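PDB 5T0W: AncCDT-1 from Synthetic construct, which binds amino acids such as arginine as a periplasmic-type solute-binding protein, reconstructed as an ancestral precursor of cyclohexadienyl dehydratase and probably serving in transport. Local coordinates for residues T69-I74 against V86-T91; M107-T112 against E207-A212. One frame throughout, in Å; residues are numbered along the deposited sequence.

Contact 1: T69-I74 against V86-T91. With ARG (arginine), chain E.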
# COMPACT_ATOMS: atom_id res chain seq x y z
N THR A 69 -3.85 -5.59 10.38
CA THR A 69 -2.56 -6.25 10.49
C THR A 69 -1.48 -5.23 10.34
O THR A 69 -1.60 -4.30 9.55
CB THR A 69 -2.39 -7.28 9.39
OG1 THR A 69 -3.47 -8.22 9.46
CG2 THR A 69 -1.08 -8.01 9.55
N THR A 70 -0.42 -5.38 11.13
CA THR A 70 0.75 -4.50 11.03
C THR A 70 1.46 -4.77 9.71
O THR A 70 1.67 -5.91 9.37
CB THR A 70 1.74 -4.74 12.20
OG1 THR A 70 1.08 -4.41 13.43
CG2 THR A 70 3.02 -3.86 12.07
N TRP A 71 1.80 -3.73 8.97
CA TRP A 71 2.42 -3.92 7.65
C TRP A 71 3.63 -4.88 7.65
O TRP A 71 3.73 -5.77 6.81
CB TRP A 71 2.86 -2.58 7.07
CG TRP A 71 3.48 -2.77 5.76
CD1 TRP A 71 4.80 -2.64 5.47
CD2 TRP A 71 2.84 -3.21 4.56
NE1 TRP A 71 5.00 -2.96 4.18
CE2 TRP A 71 3.82 -3.31 3.59
CE3 TRP A 71 1.53 -3.52 4.22
CZ2 TRP A 71 3.56 -3.70 2.30
CZ3 TRP A 71 1.27 -3.92 2.92
CH2 TRP A 71 2.27 -4.00 1.98
N ASP A 72 4.53 -4.69 8.59
CA ASP A 72 5.78 -5.45 8.59
C ASP A 72 5.57 -6.96 8.62
O ASP A 72 6.30 -7.68 7.97
CB ASP A 72 6.66 -5.04 9.76
CG ASP A 72 8.08 -5.55 9.61
OD1 ASP A 72 8.71 -5.23 8.57
OD2 ASP A 72 8.56 -6.28 10.53
N GLY A 73 4.57 -7.42 9.37
CA GLY A 73 4.27 -8.83 9.48
C GLY A 73 3.10 -9.29 8.63
O GLY A 73 2.51 -10.34 8.88
N ILE A 74 2.74 -8.51 7.62
CA ILE A 74 1.55 -8.81 6.85
C ILE A 74 1.71 -10.07 5.99
O ILE A 74 0.75 -10.83 5.84
CB ILE A 74 1.07 -7.62 6.00
CG1 ILE A 74 -0.39 -7.85 5.59
CG2 ILE A 74 1.94 -7.45 4.78
CD1 ILE A 74 -1.06 -6.63 4.96
N VAL A 86 -4.24 -10.44 0.84
CA VAL A 86 -3.75 -9.09 1.20
C VAL A 86 -4.30 -8.06 0.20
O VAL A 86 -4.05 -8.17 -0.97
CB VAL A 86 -2.22 -9.03 1.19
CG1 VAL A 86 -1.74 -7.65 1.50
CG2 VAL A 86 -1.65 -10.03 2.17
N MET A 87 -5.05 -7.08 0.68
CA MET A 87 -5.49 -5.97 -0.15
C MET A 87 -5.14 -4.67 0.58
O MET A 87 -5.89 -4.22 1.45
CB MET A 87 -6.98 -6.06 -0.44
CG MET A 87 -7.45 -7.44 -0.90
SD MET A 87 -9.12 -7.65 -1.57
CE MET A 87 -9.29 -6.62 -3.03
N SER A 88 -3.93 -4.18 0.34
CA SER A 88 -3.31 -3.20 1.24
C SER A 88 -2.21 -2.40 0.57
O SER A 88 -1.16 -2.15 1.15
CB SER A 88 -2.80 -3.85 2.53
OG SER A 88 -2.77 -2.91 3.58
N GLY A 89 -2.47 -2.02 -0.67
CA GLY A 89 -1.54 -1.21 -1.44
C GLY A 89 -0.20 -1.86 -1.65
O GLY A 89 0.81 -1.20 -1.59
N MET A 90 -0.21 -3.18 -1.85
CA MET A 90 1.01 -3.92 -1.90
C MET A 90 1.68 -3.97 -3.28
O MET A 90 1.14 -4.46 -4.24
CB MET A 90 0.76 -5.32 -1.42
CG MET A 90 2.03 -6.10 -1.27
SD MET A 90 1.77 -7.55 -0.30
CE MET A 90 3.39 -8.28 -0.44
N THR A 91 2.88 -3.41 -3.34
CA THR A 91 3.70 -3.45 -4.53
C THR A 91 4.17 -4.89 -4.79
O THR A 91 4.53 -5.60 -3.88
CB THR A 91 4.92 -2.54 -4.34
OG1 THR A 91 4.49 -1.20 -4.12
CG2 THR A 91 5.82 -2.58 -5.54
N ARG E . 3.36 0.04 -1.73
CA ARG E . 4.34 -0.08 -0.64
C ARG E . 4.64 -1.52 -0.46
O ARG E . 5.64 -1.82 0.19
CB ARG E . 3.78 0.46 0.64
CG ARG E . 2.62 -0.35 1.13
CD ARG E . 2.21 0.04 2.54
NE ARG E . 0.80 -0.28 2.75
CZ ARG E . 0.18 -0.16 3.91
NH1 ARG E . -1.13 -0.45 4.01
NH2 ARG E . 0.86 0.25 4.97
OXT ARG E . 3.87 -2.38 -0.94
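Trp71 and Met90 meet at a ring edge: the CH2 corner of the indole lies 3.9 Å from Met90 CG, with Met90 CB in the ring plane. The methionine sulfur adds an oblique Met-aromatic contact, SD lying 5.4 Å from the centroid of the Trp71 six-membered ring. CG2 of Ile74 lies against one face of that ring, off toward the rim; the opposite face carries the bound arginine, whose CD sits over its centre. With CG anti to the backbone N (chi1 180°), the indole extends from its loop to form a floor under the ligand's aliphatic chain and the start of its guanidinium group. Ile74 also reaches tip to tip for Val86, CD1 to CG1 3.7 Å.

In the 86-91 loop, Ser88 O accepts from the arginine NE at 3.1 Å and Ser88 OG from NH1 at 3.0 Å. Gly89 O and Thr91 OG1 both accept hydrogen bonds from the ligand's amino N, while Thr91 N donates almost straight (169°) to the carboxylate OXT at 2.8 Å. This is the amino-acid pocket of a family 3 solute-binding protein, gripping both ends of its ligand.

Behind this shell, Trp71 NE1 is bonded to Gly141 O, which would help hold the indole's rotation. Asp30 N donates to Ser88 OG. Arg96 bonds Thr91 O and, with Asp181, Gln139 and Thr143, adds further bonds to the arginine.

Contact 2: M107-T112 against E207-A212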
# COMPACT_ATOMS: atom_id res chain seq x y z
N MET A 107 -3.17 -1.54 -10.18
CA MET A 107 -2.80 -0.15 -9.86
C MET A 107 -1.30 0.02 -10.12
O MET A 107 -0.57 -0.98 -10.16
CB MET A 107 -3.12 0.12 -8.37
CG MET A 107 -2.78 1.49 -7.83
SD MET A 107 -3.97 2.70 -8.34
CE MET A 107 -2.95 4.20 -8.28
N THR A 108 -0.83 1.26 -10.26
CA THR A 108 0.59 1.58 -10.25
C THR A 108 0.92 2.77 -9.33
O THR A 108 0.13 3.72 -9.28
CB THR A 108 1.16 1.94 -11.63
OG1 THR A 108 0.50 3.12 -12.11
CG2 THR A 108 0.97 0.79 -12.60
N ALA A 109 2.09 2.72 -8.67
CA ALA A 109 2.57 3.77 -7.74
C ALA A 109 4.07 3.95 -7.86
O ALA A 109 4.82 2.99 -7.93
CB ALA A 109 2.25 3.39 -6.31
N GLY A 110 4.49 5.21 -7.88
CA GLY A 110 5.88 5.58 -7.81
C GLY A 110 6.19 6.06 -6.42
O GLY A 110 5.30 6.14 -5.57
N GLN A 111 7.47 6.33 -6.17
CA GLN A 111 7.95 6.77 -4.87
C GLN A 111 7.95 8.27 -4.95
O GLN A 111 8.48 8.82 -5.89
CB GLN A 111 9.36 6.23 -4.58
CG GLN A 111 9.42 4.74 -4.35
CD GLN A 111 8.41 4.35 -3.30
OE1 GLN A 111 8.48 4.83 -2.17
NE2 GLN A 111 7.46 3.48 -3.66
N THR A 112 7.42 8.91 -3.92
CA THR A 112 7.44 10.37 -3.79
C THR A 112 8.05 10.83 -2.46
O THR A 112 7.93 10.15 -1.45
CB THR A 112 6.03 10.88 -3.92
OG1 THR A 112 5.51 10.42 -5.17
CG2 THR A 112 5.97 12.38 -3.86
N GLU A 207 5.82 1.10 -10.21
CA GLU A 207 5.67 -0.35 -10.03
C GLU A 207 4.20 -0.74 -9.82
O GLU A 207 3.45 0.02 -9.21
CB GLU A 207 6.51 -0.76 -8.82
CG GLU A 207 8.01 -0.69 -9.03
CD GLU A 207 8.57 -1.79 -9.95
OE1 GLU A 207 7.99 -2.89 -10.02
OE2 GLU A 207 9.62 -1.56 -10.59
N PRO A 208 3.80 -1.94 -10.31
CA PRO A 208 2.44 -2.44 -10.14
C PRO A 208 2.17 -2.85 -8.70
O PRO A 208 3.04 -3.38 -8.02
CB PRO A 208 2.42 -3.68 -11.02
CG PRO A 208 3.79 -4.22 -10.90
CD PRO A 208 4.69 -3.01 -10.80
N LEU A 209 0.95 -2.58 -8.24
CA LEU A 209 0.45 -3.14 -6.99
C LEU A 209 -0.36 -4.37 -7.35
O LEU A 209 -0.95 -4.45 -8.45
CB LEU A 209 -0.44 -2.15 -6.28
CG LEU A 209 0.08 -0.72 -6.15
CD1 LEU A 209 -0.89 0.15 -5.36
CD2 LEU A 209 1.43 -0.71 -5.46
N GLY A 210 -0.41 -5.32 -6.44
CA GLY A 210 -1.28 -6.50 -6.57
C GLY A 210 -1.86 -6.92 -5.24
O GLY A 210 -1.44 -6.47 -4.19
N PHE A 211 -2.80 -7.87 -5.31
CA PHE A 211 -3.28 -8.59 -4.14
C PHE A 211 -2.53 -9.90 -3.95
O PHE A 211 -2.37 -10.66 -4.89
CB PHE A 211 -4.74 -8.89 -4.28
CG PHE A 211 -5.53 -7.70 -4.67
CD1 PHE A 211 -5.48 -6.55 -3.88
CD2 PHE A 211 -6.31 -7.70 -5.80
CE1 PHE A 211 -6.22 -5.44 -4.23
CE2 PHE A 211 -7.05 -6.61 -6.16
CZ PHE A 211 -7.00 -5.47 -5.38
N ALA A 212 -2.10 -10.16 -2.72
CA ALA A 212 -1.26 -11.34 -2.43
C ALA A 212 -2.09 -12.49 -1.89
O ALA A 212 -2.99 -12.27 -1.12
CB ALA A 212 -0.19 -10.99 -1.42
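Thr108 pairs with Pro208 and Ala109 with Glu207 where strands 107-109 and 207-209 run antiparallel, at 134° to each other, their axes approaching to 4.5 Å. Ala109 and Glu207 form a hydrogen-bonded pair, each backbone N giving a 3.1 Å bond to the other's O, of which the one from Ala109 N is the straighter. Thr108 and Pro208 make the non-hydrogen-bonded pair, their CA atoms 4.4 Å apart; at this position the proline's missing N-H costs no bond to strand 107-109. Leu209 N donates to Met107 O at 2.9 Å. Two CA-H...O contacts fill in beside the regular bonds, Pro208 CA to Met107 O and Thr108 CA to Glu207 O.

On the face that carries Met107, Ala109, Glu207 and Leu209, the methionine and leucine lie side by side and point the same way. CG of Met107 comes within 3.4 Å of CD1 of Leu209, and the bend at chi2 (77°) then turns the thioether away from its neighbour. The other leucine branch, CD2, faces Ala109 CB at 4.3 Å, so the two methyls of Leu209 bridge between Met107 and Ala109. The Thr108 and Pro208 side chains belong to the other face, where Thr108 is exposed.

As in other periplasmic-binding-protein folds, these strands are probably the crossover segments joining the two lobes, and the Leu209 side chain lies about 4 Å from the bound arginine. Met107 packs on Tyr241 and Phe245 of helix 236-245, and Ala109 on Pro183 of helix 182-189. Strand 107-115 continues past Gly110 to pair with strand 177-181, Thr112 bonding to Thr180 through the backbone. In the other direction strand 207-213 carries Phe211 to a ring stack with Tyr106.

From the N terminus, contact 1 closes first: 69-74 leaves strand 63-68 and leads into helix 74-79, and the chain returns through strand 85-86 into 86-91. Contact 2 opens only afterwards, with 107-112, and closes a far longer loop when 207-212 comes back after 94 intervening residues. The two therefore follow in series, neither nested nor crossed, with centres about 12 Å apart. They nevertheless touch through 86-91 and 207-212: Met90 O and Gly210 N lie 2.8 Å apart, Val86 N and Ala212 O 3.0 Å, both probable hydrogen bonds. Strand 207-213 thus ties the ligand-binding loop after strand 85-86 to the mixed sheet containing strand 107-115.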